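Local coordinates for putative lipoprotein (Parabacteroides distasonis, PDB 4FVS) that is of unknown function but belongs to a LolA/LolB-like family and may bind a lipid or lipidated partner, at residues D36-E39 with G44-V47; V164-A169 with T196-K201; T149-I152 with G157-D160; Y51-P56 with S79-S84; S124-D129 with K134-M139. All coordinates share one frame; numbering follows the deposited sequence.

From the N terminus, contact 1 closes first, pairing the strands next to the turn of hairpin 27-41/44-54. Contact 4 follows: it starts on strand 44-54 and closes a longer loop onto residues 79-84. Contact 5 closes the hairpin 123-129/132-154. Strand 132-154 then runs on to contact 3, the next hairpin end. Contact 2 comes last and reaches from strand 157-171 to strand 192-200. All five lie in series, so none nests or crosses. In space, contacts 2, 4 and 5 meet: Leu83 packs on Ile168, Val125 and Met139. Contacts 1 and 3 are surface hairpin ends, with centres about 25 Å apart, and adjoin contacts 4 and 2 respectively, along the chain only.

Contact 1 of 5, residues D36-E39 with G44-V47; sequences DEVE and GQEV
The amide of Gln45 is the flat group that meets Val38: its OE1 lies 3.5 Å from Val38 CG1, and the two side chains approach at a slant. CG of Gln45 stands anti to the backbone N (chi1 -158°), and the rest of the chain is extended, which carries the amide past the valine. The NE2 of this amide is bonded to Gln10. Two other flat groups, the carboxylates of Glu39 and Glu46, lie on the opposite face of the strand pair. Glu39 OE1 and Glu46 OE1 are 5.0 Å apart, like charges without contact, and Glu46 has a salt bridge to Lys67 that probably eases the repulsion. On the valine face, Val38 CG1 rests 3.9 Å from Val47 CG2, side by side. The backbones are joined by Glu39 N to Glu46 O at 2.9 Å and Glu46 N to Glu39 O at 2.8 Å. With an alanine in place of Gln45, Gln10 would probably lose its amide partner and Val38 CG1 part of its cover. The arrangement is an antiparallel beta hairpin near its turn, with a classic beta bulge where Asp36 and Glu37 both face Glu48.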
# COMPACT_ATOMS: atom_id res chain seq x y z
N ASP A 36 -13.05 -6.46 -8.20
CA ASP A 36 -13.67 -7.65 -8.75
C ASP A 36 -15.00 -7.94 -8.03
O ASP A 36 -16.01 -8.13 -8.71
CB ASP A 36 -12.71 -8.85 -8.67
CG ASP A 36 -13.03 -10.03 -9.58
OD1 ASP A 36 -14.10 -10.01 -10.25
OD2 ASP A 36 -12.21 -10.97 -9.63
N GLU A 37 -15.02 -7.95 -6.68
CA GLU A 37 -16.24 -8.22 -5.91
C GLU A 37 -16.37 -7.29 -4.68
O GLU A 37 -15.38 -6.98 -4.03
CB GLU A 37 -16.30 -9.69 -5.44
CG GLU A 37 -16.60 -10.71 -6.53
CD GLU A 37 -17.89 -10.57 -7.32
OE1 GLU A 37 -18.93 -10.19 -6.72
OE2 GLU A 37 -17.87 -10.86 -8.54
N VAL A 38 -17.61 -6.86 -4.40
CA VAL A 38 -18.00 -6.03 -3.26
C VAL A 38 -19.12 -6.77 -2.52
O VAL A 38 -20.11 -7.19 -3.15
CB VAL A 38 -18.41 -4.58 -3.66
CG1 VAL A 38 -18.68 -3.73 -2.43
CG2 VAL A 38 -17.36 -3.92 -4.53
N GLU A 39 -18.97 -6.95 -1.19
CA GLU A 39 -19.98 -7.62 -0.37
C GLU A 39 -20.27 -6.80 0.89
O GLU A 39 -19.36 -6.43 1.63
CB GLU A 39 -19.57 -9.05 0.01
CG GLU A 39 -20.72 -9.87 0.59
CD GLU A 39 -20.45 -11.31 1.01
OE1 GLU A 39 -19.28 -11.66 1.29
OE2 GLU A 39 -21.44 -12.07 1.11
N GLY A 44 -19.74 -4.89 8.43
CA GLY A 44 -19.14 -3.91 7.53
C GLY A 44 -18.99 -4.43 6.12
O GLY A 44 -19.47 -5.52 5.80
N GLN A 45 -18.33 -3.67 5.26
CA GLN A 45 -18.15 -4.03 3.85
C GLN A 45 -16.85 -4.77 3.61
O GLN A 45 -15.87 -4.52 4.31
CB GLN A 45 -18.16 -2.75 3.01
CG GLN A 45 -18.51 -2.97 1.54
CD GLN A 45 -18.58 -1.67 0.79
OE1 GLN A 45 -19.54 -1.43 0.03
NE2 GLN A 45 -17.59 -0.81 0.98
N GLU A 46 -16.82 -5.66 2.61
CA GLU A 46 -15.62 -6.39 2.20
C GLU A 46 -15.43 -6.20 0.69
O GLU A 46 -16.41 -6.27 -0.05
CB GLU A 46 -15.70 -7.88 2.58
CG GLU A 46 -14.35 -8.59 2.54
CD GLU A 46 -14.20 -9.86 3.36
OE1 GLU A 46 -15.22 -10.37 3.89
OE2 GLU A 46 -13.05 -10.34 3.49
N VAL A 47 -14.21 -5.88 0.25
CA VAL A 47 -13.91 -5.63 -1.16
C VAL A 47 -12.71 -6.48 -1.58
O VAL A 47 -11.72 -6.54 -0.85
CB VAL A 47 -13.67 -4.12 -1.46
CG1 VAL A 47 -13.05 -3.90 -2.84
CG2 VAL A 47 -14.96 -3.33 -1.34

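Contact 2 of 5, residues V164-A169 with T196-K201; sequences VKYNIA and TEQYDK
Tyr166 and Gln198 meet across the antiparallel strands of the YmcC-like fold, from two strands that are not neighbours. Strand 179-188 runs between them, so the contact depends on a long side chain and a water. The phenol oxygen does the touching: Tyr166 OH lies 3.8 Å from Gln198 CG. Water 1 sits at the edge of the tyrosine ring, in its plane, 2.7 Å from Tyr166 OH. The same water makes a weak bond to Glu197 O at 3.4 Å. Tyr166 CG lies between the backbone N and the carbonyl carbon (chi1 66°), which lets the ring reach over the intervening strand.

The next shell fixes these groups. Tyr166 is held by backbone bonds to Gly183 of the middle strand, and its side chain touches Ile141. Gln198 touches Tyr85, in the loop just before helix 86-89. Both Tyr166 and Gln198 are buried. The other face of the strands has its own set of partners. There Tyr199 stacks on Tyr182, and Lys165 makes a cation-pi contact with the same ring. Glu197 is salt-bridged through OE2 to Arg195. Its other oxygen takes a bond from the neighbouring tyrosine: Tyr199 OH donates to Glu197 OE1 at 2.6 Å, coming from 45° above the carboxylate plane.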
# COMPACT_ATOMS: atom_id res chain seq x y z
N VAL A 164 0.52 9.45 6.63
CA VAL A 164 1.01 8.52 7.64
C VAL A 164 2.43 8.08 7.31
O VAL A 164 2.73 7.81 6.14
CB VAL A 164 0.04 7.31 7.74
CG1 VAL A 164 0.67 6.13 8.46
CG2 VAL A 164 -1.28 7.69 8.42
N LYS A 165 3.30 8.06 8.32
CA LYS A 165 4.70 7.63 8.23
C LYS A 165 4.82 6.23 8.82
O LYS A 165 4.08 5.89 9.73
CB LYS A 165 5.63 8.63 8.97
CG LYS A 165 7.12 8.27 8.95
CD LYS A 165 7.96 9.28 9.72
CE LYS A 165 9.37 8.81 10.00
NZ LYS A 165 10.19 9.90 10.60
N TYR A 166 5.77 5.43 8.31
CA TYR A 166 6.08 4.08 8.83
C TYR A 166 7.59 3.87 8.73
O TYR A 166 8.22 4.48 7.88
CB TYR A 166 5.31 2.97 8.07
CG TYR A 166 5.73 2.83 6.62
CD1 TYR A 166 6.86 2.08 6.26
CD2 TYR A 166 5.05 3.50 5.60
CE1 TYR A 166 7.34 2.05 4.95
CE2 TYR A 166 5.51 3.46 4.27
CZ TYR A 166 6.65 2.74 3.95
OH TYR A 166 7.13 2.72 2.66
N ASN A 167 8.15 3.03 9.59
CA ASN A 167 9.55 2.60 9.51
C ASN A 167 9.58 1.22 8.90
O ASN A 167 8.65 0.43 9.11
CB ASN A 167 10.25 2.62 10.87
CG ASN A 167 10.58 3.97 11.43
OD1 ASN A 167 10.78 4.96 10.74
ND2 ASN A 167 10.73 4.01 12.72
N ILE A 168 10.61 0.92 8.12
CA ILE A 168 10.76 -0.39 7.49
C ILE A 168 12.17 -0.93 7.81
O ILE A 168 13.12 -0.17 7.99
CB ILE A 168 10.46 -0.39 5.94
CG1 ILE A 168 10.46 -1.82 5.35
CG2 ILE A 168 11.35 0.55 5.14
CD1 ILE A 168 9.47 -2.03 4.31
N ALA A 169 12.25 -2.25 7.93
CA ALA A 169 13.47 -3.01 8.15
C ALA A 169 13.38 -4.27 7.33
O ALA A 169 12.36 -4.95 7.42
CB ALA A 169 13.67 -3.29 9.63
N THR A 196 2.65 7.84 -2.47
CA THR A 196 3.54 7.17 -1.50
C THR A 196 4.98 7.67 -1.77
O THR A 196 5.31 8.01 -2.91
CB THR A 196 3.43 5.64 -1.51
OG1 THR A 196 4.04 5.06 -2.66
CG2 THR A 196 2.03 5.12 -1.34
N GLU A 197 5.80 7.76 -0.72
CA GLU A 197 7.22 8.13 -0.80
C GLU A 197 8.04 7.17 0.02
O GLU A 197 7.60 6.75 1.09
CB GLU A 197 7.45 9.54 -0.34
CG GLU A 197 6.92 10.58 -1.30
CD GLU A 197 7.07 12.01 -0.83
OE1 GLU A 197 7.68 12.23 0.25
OE2 GLU A 197 6.53 12.90 -1.52
N GLN A 198 9.23 6.78 -0.48
CA GLN A 198 10.10 5.84 0.23
C GLN A 198 11.51 6.43 0.37
O GLN A 198 12.09 6.87 -0.62
CB GLN A 198 10.16 4.46 -0.47
CG GLN A 198 8.81 3.74 -0.62
CD GLN A 198 8.00 4.27 -1.77
OE1 GLN A 198 8.50 4.46 -2.87
NE2 GLN A 198 6.71 4.50 -1.55
N TYR A 199 12.03 6.45 1.61
CA TYR A 199 13.33 7.01 1.99
C TYR A 199 14.26 6.00 2.62
O TYR A 199 13.80 5.04 3.24
CB TYR A 199 13.10 8.13 3.00
CG TYR A 199 12.33 9.31 2.45
CD1 TYR A 199 10.94 9.33 2.45
CD2 TYR A 199 13.00 10.44 1.97
CE1 TYR A 199 10.23 10.41 1.94
CE2 TYR A 199 12.30 11.52 1.44
CZ TYR A 199 10.91 11.50 1.42
OH TYR A 199 10.22 12.56 0.91
N ASP A 200 15.58 6.22 2.48
CA ASP A 200 16.61 5.38 3.08
C ASP A 200 16.91 5.89 4.50
O ASP A 200 16.31 6.90 4.91
CB ASP A 200 17.88 5.32 2.20
CG ASP A 200 18.72 6.57 2.06
OD1 ASP A 200 18.46 7.56 2.79
OD2 ASP A 200 19.69 6.55 1.27
N LYS A 201 17.83 5.22 5.24
CA LYS A 201 18.17 5.60 6.63
C LYS A 201 18.74 7.03 6.71
O LYS A 201 18.63 7.64 7.76
CB LYS A 201 19.15 4.59 7.27
CG LYS A 201 20.51 4.45 6.57
CD LYS A 201 21.48 3.54 7.30
CE LYS A 201 22.71 3.31 6.44
NZ LYS A 201 23.71 2.44 7.10
O HOH W 1 5.38 4.16 1.27

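Contact 3 of 5, residues T149-I152 with G157-D160; sequences TESI and GTFD
Ser151 and Thr158 are brought together by matching torsions. Ser151 OG is anti to its own backbone N (chi1 -175°), and Thr158 CG2 takes the same place on its residue, with OG1 beside the N (chi1 -57°). The serine oxygen therefore faces a methyl, with Ser151 OG 3.2 Å from Thr158 CG2. The threonine hydroxyl is turned elsewhere and is hydrogen-bonded to Thr153. Ile152 and Phe159 form the hydrogen-bonded pair of this hairpin: Ile152 N to Phe159 O is 2.9 Å, and Phe159 N to Ile152 O is 2.8 Å. Both side chains lie on the face opposite Ser151 and Thr158. They do not press on each other closely; instead Phe159 CD1 sits 3.9 Å from Ile152 O, and both residues reach Val194 of strand 192-200. Ile152 also touches Trp186, whose NE1 is bonded to Glu150 OE2. Gly157 starts the second strand with backbone angles at which a side chain would jam against the preceding carbonyl. The two faces thus differ in chemistry. Ser151, Thr158 and Asp160 make the exposed face polar, which suits water. On the other, Ile152 and Phe159, with Glu150 beside them, join the hairpin end to the neighbouring strands by apolar contact.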
# COMPACT_ATOMS: atom_id res chain seq x y z
N THR A 149 -3.35 15.79 7.71
CA THR A 149 -4.26 15.63 6.58
C THR A 149 -3.97 16.72 5.60
O THR A 149 -3.89 17.89 6.02
CB THR A 149 -5.74 15.65 6.99
OG1 THR A 149 -6.08 16.88 7.65
CG2 THR A 149 -6.13 14.43 7.77
N GLU A 150 -3.80 16.38 4.32
CA GLU A 150 -3.57 17.45 3.34
C GLU A 150 -4.15 17.08 2.00
O GLU A 150 -4.40 15.91 1.74
CB GLU A 150 -2.08 17.85 3.21
CG GLU A 150 -1.10 16.79 2.73
CD GLU A 150 0.28 17.32 2.38
OE1 GLU A 150 0.36 18.39 1.73
OE2 GLU A 150 1.28 16.64 2.71
N SER A 151 -4.40 18.08 1.18
CA SER A 151 -4.93 17.94 -0.16
C SER A 151 -3.79 17.70 -1.12
O SER A 151 -2.80 18.44 -1.11
CB SER A 151 -5.72 19.19 -0.56
OG SER A 151 -6.34 19.01 -1.83
N ILE A 152 -3.92 16.63 -1.93
CA ILE A 152 -2.92 16.19 -2.91
C ILE A 152 -3.54 16.18 -4.29
O ILE A 152 -4.65 15.67 -4.47
CB ILE A 152 -2.37 14.79 -2.51
CG1 ILE A 152 -1.61 14.84 -1.18
CG2 ILE A 152 -1.52 14.12 -3.60
CD1 ILE A 152 -0.40 15.81 -1.05
N GLY A 157 -6.73 13.53 -10.22
CA GLY A 157 -7.53 14.59 -9.62
C GLY A 157 -6.95 15.11 -8.33
O GLY A 157 -5.75 14.93 -8.07
N THR A 158 -7.79 15.78 -7.51
CA THR A 158 -7.39 16.34 -6.21
C THR A 158 -8.15 15.59 -5.10
O THR A 158 -9.37 15.38 -5.20
CB THR A 158 -7.60 17.85 -6.20
OG1 THR A 158 -6.84 18.40 -7.29
CG2 THR A 158 -7.16 18.50 -4.90
N PHE A 159 -7.41 15.14 -4.07
CA PHE A 159 -7.96 14.32 -3.00
C PHE A 159 -7.54 14.78 -1.61
O PHE A 159 -6.37 15.13 -1.42
CB PHE A 159 -7.50 12.85 -3.18
CG PHE A 159 -7.65 12.27 -4.57
CD1 PHE A 159 -6.64 12.44 -5.52
CD2 PHE A 159 -8.79 11.55 -4.93
CE1 PHE A 159 -6.79 11.93 -6.82
CE2 PHE A 159 -8.93 11.03 -6.23
CZ PHE A 159 -7.93 11.23 -7.16
N ASP A 160 -8.50 14.76 -0.64
CA ASP A 160 -8.18 15.08 0.76
C ASP A 160 -7.66 13.81 1.36
O ASP A 160 -8.35 12.79 1.34
CB ASP A 160 -9.38 15.68 1.54
CG ASP A 160 -9.02 16.51 2.78
OD1 ASP A 160 -7.96 17.18 2.77
OD2 ASP A 160 -9.86 16.59 3.69

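Contact 4 of 5, residues Y51-P56 with S79-S84; sequences YVYTNP and SKETLS
Tyr53 and Ser84 make the close part of this contact, with Tyr53 OH 3.1 Å from Ser84 OG. The tyrosine hydroxyl is hydrogen-bonded to Tyr33, outside the two segments. The serine hydroxyl is turned back on its own turn, and Ser84 OG donates to Glu81 O at 2.8 Å. Tyr53 CG stands anti to the carbonyl carbon (chi1 -62°), which sends the ring toward the 3-10 turn of residues 79-82. Tyr51 leans on this ring: its CD1 lies 3.5 Å above the plane of the Tyr53 ring, offset toward the rim.

The other part is looser. Lys80 crosses the end of Tyr51 at a slant and lies at the ring edge, with Lys80 NZ in the ring plane and 3.7 Å from Tyr51 OH. Each has its polar partner elsewhere: the ammonium is bonded to Asp65 O and the phenol to Asn62. Lys80 is partly exposed, whereas both tyrosines are buried. Between the two parts sits water 2, which donates to Lys80 O at 2.7 Å and bonds weakly to Tyr53 OH at 3.4 Å.

The arrangement is a 3-10 turn packed against buried tyrosines of a beta sheet. Strand 44-54 carries the tyrosines, with strands 27-41 and 60-71 beside it. The turn lies between strand 74-78 and helix 86-89, and Leu83, just after it, packs on strands 123-129 and 132-154.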
# COMPACT_ATOMS: atom_id res chain seq x y z
N TYR A 51 -4.94 -7.17 -9.11
CA TYR A 51 -3.86 -6.25 -9.46
C TYR A 51 -2.93 -6.92 -10.44
O TYR A 51 -2.79 -8.14 -10.43
CB TYR A 51 -3.11 -5.72 -8.23
CG TYR A 51 -2.27 -6.73 -7.48
CD1 TYR A 51 -0.98 -7.04 -7.90
CD2 TYR A 51 -2.72 -7.29 -6.28
CE1 TYR A 51 -0.18 -7.93 -7.19
CE2 TYR A 51 -1.92 -8.19 -5.56
CZ TYR A 51 -0.65 -8.50 -6.02
OH TYR A 51 0.16 -9.38 -5.33
N VAL A 52 -2.31 -6.12 -11.31
CA VAL A 52 -1.30 -6.53 -12.28
C VAL A 52 -0.21 -5.49 -12.26
O VAL A 52 -0.46 -4.33 -12.56
CB VAL A 52 -1.82 -6.78 -13.73
CG1 VAL A 52 -0.74 -7.45 -14.58
CG2 VAL A 52 -3.09 -7.63 -13.73
N TYR A 53 0.98 -5.89 -11.84
CA TYR A 53 2.14 -5.02 -11.82
C TYR A 53 2.95 -5.37 -13.06
O TYR A 53 3.28 -6.54 -13.28
CB TYR A 53 2.96 -5.16 -10.51
CG TYR A 53 2.27 -4.80 -9.21
CD1 TYR A 53 1.02 -4.19 -9.19
CD2 TYR A 53 2.89 -5.04 -7.98
CE1 TYR A 53 0.40 -3.84 -7.99
CE2 TYR A 53 2.26 -4.73 -6.77
CZ TYR A 53 1.02 -4.11 -6.78
OH TYR A 53 0.42 -3.77 -5.57
N THR A 54 3.16 -4.37 -13.94
CA THR A 54 3.91 -4.51 -15.19
C THR A 54 5.06 -3.55 -15.19
O THR A 54 4.99 -2.54 -14.50
CB THR A 54 3.01 -4.27 -16.42
OG1 THR A 54 2.41 -2.98 -16.33
CG2 THR A 54 1.96 -5.36 -16.61
N ASN A 55 6.11 -3.83 -15.94
CA ASN A 55 7.20 -2.86 -16.00
C ASN A 55 6.89 -1.90 -17.18
O ASN A 55 5.89 -2.09 -17.88
CB ASN A 55 8.60 -3.52 -16.04
CG ASN A 55 8.74 -4.61 -17.04
OD1 ASN A 55 8.48 -4.43 -18.24
ND2 ASN A 55 9.16 -5.76 -16.55
N PRO A 56 7.67 -0.81 -17.37
CA PRO A 56 7.32 0.18 -18.41
C PRO A 56 7.09 -0.37 -19.82
O PRO A 56 6.29 0.22 -20.55
CB PRO A 56 8.52 1.10 -18.40
CG PRO A 56 8.97 1.07 -16.98
CD PRO A 56 8.85 -0.36 -16.61
N SER A 79 -1.45 -5.66 4.19
CA SER A 79 -0.19 -4.93 4.36
C SER A 79 0.74 -4.97 3.14
O SER A 79 1.66 -4.15 3.10
CB SER A 79 0.58 -5.42 5.59
OG SER A 79 0.77 -6.82 5.62
N LYS A 80 0.49 -5.82 2.12
CA LYS A 80 1.31 -5.91 0.90
C LYS A 80 1.14 -4.64 0.04
O LYS A 80 2.04 -4.30 -0.75
CB LYS A 80 1.03 -7.19 0.06
CG LYS A 80 -0.37 -7.36 -0.52
CD LYS A 80 -0.41 -8.56 -1.41
CE LYS A 80 -1.79 -9.05 -1.67
NZ LYS A 80 -1.75 -10.38 -2.34
N GLU A 81 0.01 -3.92 0.23
CA GLU A 81 -0.29 -2.65 -0.45
C GLU A 81 0.76 -1.56 -0.06
O GLU A 81 1.05 -0.66 -0.85
CB GLU A 81 -1.71 -2.20 -0.10
CG GLU A 81 -2.26 -1.03 -0.90
CD GLU A 81 -2.60 -1.18 -2.37
OE1 GLU A 81 -2.03 -2.06 -3.05
OE2 GLU A 81 -3.42 -0.35 -2.85
N THR A 82 1.34 -1.68 1.15
CA THR A 82 2.38 -0.79 1.70
C THR A 82 3.69 -0.97 0.86
O THR A 82 4.47 -0.00 0.76
CB THR A 82 2.55 -1.05 3.25
OG1 THR A 82 1.40 -0.57 3.93
CG2 THR A 82 3.75 -0.35 3.85
N LEU A 83 3.90 -2.17 0.25
CA LEU A 83 5.10 -2.53 -0.51
C LEU A 83 4.90 -2.39 -2.03
O LEU A 83 5.72 -2.89 -2.80
CB LEU A 83 5.57 -3.95 -0.18
CG LEU A 83 5.74 -4.31 1.32
CD1 LEU A 83 6.05 -5.74 1.47
CD2 LEU A 83 6.82 -3.49 1.98
N SER A 84 3.84 -1.65 -2.45
CA SER A 84 3.52 -1.29 -3.84
C SER A 84 4.47 -0.21 -4.35
O SER A 84 4.03 0.91 -4.67
CB SER A 84 2.09 -0.75 -3.92
OG SER A 84 1.11 -1.64 -3.43
O HOH W 2 1.64 -5.68 -3.03

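Contact 5 of 5, residues S124-D129 with K134-M139; sequences SVKIYD and KNRKDM
Lys126 NZ donates to Asp138 OD1 at 2.7 Å, and the two form a salt bridge across the hairpin. The ammonium meets the oxygen from 39° above the carboxylate plane. The lysine chain bends twice (chi3 -65°, chi4 -78°), which folds NZ back over the facing strand. On the way its CD runs alongside Arg136, 3.8 Å from Arg136 CG. The arginine head is turned away and NH1 is bonded to Lys134 O at 2.7 Å, in the guanidinium plane. A methionine in place of Lys126 is likely to leave the Asp138 carboxylate without its close cation, since Arg171 offers it only a long, weak ion pair.

The opposite face is mostly apolar. Ile127 CG2 lies 3.5 Å from Lys137 CB and 3.9 Å from the selenium of selenomethionine Met139, which reaches Val88 of helix 86-89. Lys137 NZ leads away from the facing strand to a salt bridge with Glu91.

The backbones are laced by five bonds. Val125 pairs with Met139 and Ile127 with Lys137, two bonds each, and Asp129 N adds one to Asn135 O at 3.1 Å. The Met139 N bond to Val125 O is unlike the rest, because the donor stands well above the carbonyl plane. The whole is an antiparallel beta hairpin of strands 123-129 and 132-154, with Lys126, Arg136 and Asp138 on one face and Val125, Ile127 and Met139, beside Lys137, on the other.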
# COMPACT_ATOMS: atom_id res chain seq x y z
N SER A 124 4.69 -7.48 9.76
CA SER A 124 5.96 -8.18 9.57
C SER A 124 5.63 -9.35 8.68
O SER A 124 5.13 -10.40 9.12
CB SER A 124 6.65 -8.57 10.87
OG SER A 124 7.90 -9.20 10.61
N VAL A 125 5.77 -9.07 7.39
CA VAL A 125 5.45 -10.01 6.35
C VAL A 125 6.70 -10.76 5.90
O VAL A 125 7.80 -10.55 6.42
CB VAL A 125 4.75 -9.30 5.17
CG1 VAL A 125 3.47 -8.61 5.64
CG2 VAL A 125 5.68 -8.33 4.44
N LYS A 126 6.52 -11.68 4.97
CA LYS A 126 7.61 -12.38 4.35
C LYS A 126 7.39 -12.38 2.84
O LYS A 126 6.32 -12.75 2.35
CB LYS A 126 7.76 -13.77 4.91
CG LYS A 126 9.20 -14.22 4.83
CD LYS A 126 9.42 -15.57 5.39
CE LYS A 126 9.14 -15.63 6.87
NZ LYS A 126 10.20 -15.08 7.75
N ILE A 127 8.37 -11.87 2.12
CA ILE A 127 8.31 -11.89 0.66
C ILE A 127 9.16 -13.10 0.24
O ILE A 127 10.29 -13.26 0.72
CB ILE A 127 8.70 -10.54 0.05
CG1 ILE A 127 8.71 -10.59 -1.47
CG2 ILE A 127 10.01 -9.98 0.62
CD1 ILE A 127 8.56 -9.20 -2.09
N TYR A 128 8.58 -14.02 -0.53
CA TYR A 128 9.23 -15.28 -0.88
C TYR A 128 8.86 -15.76 -2.27
O TYR A 128 7.87 -15.30 -2.82
CB TYR A 128 8.82 -16.37 0.16
CG TYR A 128 7.33 -16.69 0.18
CD1 TYR A 128 6.44 -15.92 0.93
CD2 TYR A 128 6.81 -17.75 -0.56
CE1 TYR A 128 5.07 -16.18 0.91
CE2 TYR A 128 5.44 -18.02 -0.57
CZ TYR A 128 4.57 -17.23 0.16
OH TYR A 128 3.21 -17.50 0.14
N ASP A 129 9.59 -16.77 -2.76
CA ASP A 129 9.35 -17.44 -4.03
C ASP A 129 8.45 -18.66 -3.77
O ASP A 129 8.85 -19.57 -3.07
CB ASP A 129 10.72 -17.83 -4.66
CG ASP A 129 10.76 -18.56 -6.01
OD1 ASP A 129 9.71 -19.08 -6.44
OD2 ASP A 129 11.86 -18.64 -6.61
N LYS A 134 12.83 -21.32 0.23
CA LYS A 134 14.14 -21.08 0.84
C LYS A 134 14.61 -19.67 0.46
O LYS A 134 15.41 -19.05 1.16
CB LYS A 134 15.19 -22.14 0.41
CG LYS A 134 16.49 -22.04 1.19
CD LYS A 134 17.50 -23.09 0.82
CE LYS A 134 18.71 -22.98 1.73
NZ LYS A 134 19.78 -23.95 1.34
N ASN A 135 14.09 -19.16 -0.67
CA ASN A 135 14.39 -17.83 -1.16
C ASN A 135 13.32 -16.88 -0.58
O ASN A 135 12.19 -16.82 -1.08
CB ASN A 135 14.46 -17.84 -2.71
CG ASN A 135 14.82 -16.52 -3.35
OD1 ASN A 135 15.07 -15.48 -2.70
ND2 ASN A 135 14.86 -16.54 -4.68
N ARG A 136 13.68 -16.18 0.51
CA ARG A 136 12.76 -15.27 1.20
C ARG A 136 13.49 -14.07 1.83
O ARG A 136 14.72 -14.05 1.95
CB ARG A 136 11.93 -16.02 2.30
CG ARG A 136 12.64 -16.35 3.63
CD ARG A 136 13.64 -17.48 3.51
NE ARG A 136 14.27 -17.79 4.79
CZ ARG A 136 15.28 -18.65 4.93
NH1 ARG A 136 15.78 -19.28 3.87
NH2 ARG A 136 15.79 -18.89 6.13
N LYS A 137 12.68 -13.07 2.23
CA LYS A 137 13.04 -11.83 2.90
C LYS A 137 11.99 -11.48 3.90
O LYS A 137 10.79 -11.60 3.62
CB LYS A 137 13.19 -10.64 1.91
CG LYS A 137 14.49 -10.51 1.15
CD LYS A 137 14.45 -9.26 0.27
CE LYS A 137 15.64 -9.11 -0.65
NZ LYS A 137 15.46 -7.97 -1.59
N ASP A 138 12.42 -11.00 5.06
CA ASP A 138 11.55 -10.46 6.10
C ASP A 138 11.42 -8.98 5.91
O ASP A 138 12.43 -8.32 5.65
CB ASP A 138 12.13 -10.72 7.50
CG ASP A 138 11.86 -12.08 8.08
OD1 ASP A 138 10.67 -12.45 8.18
OD2 ASP A 138 12.83 -12.70 8.56
N MSE A 139 10.21 -8.43 6.05
CA MSE A 139 10.03 -6.99 5.98
C MSE A 139 9.14 -6.57 7.10
O MSE A 139 8.00 -7.05 7.19
CB MSE A 139 9.49 -6.55 4.62
CG MSE A 139 10.30 -7.11 3.47
SE MSE A 139 9.90 -6.31 1.82
CE MSE A 139 10.70 -4.61 2.11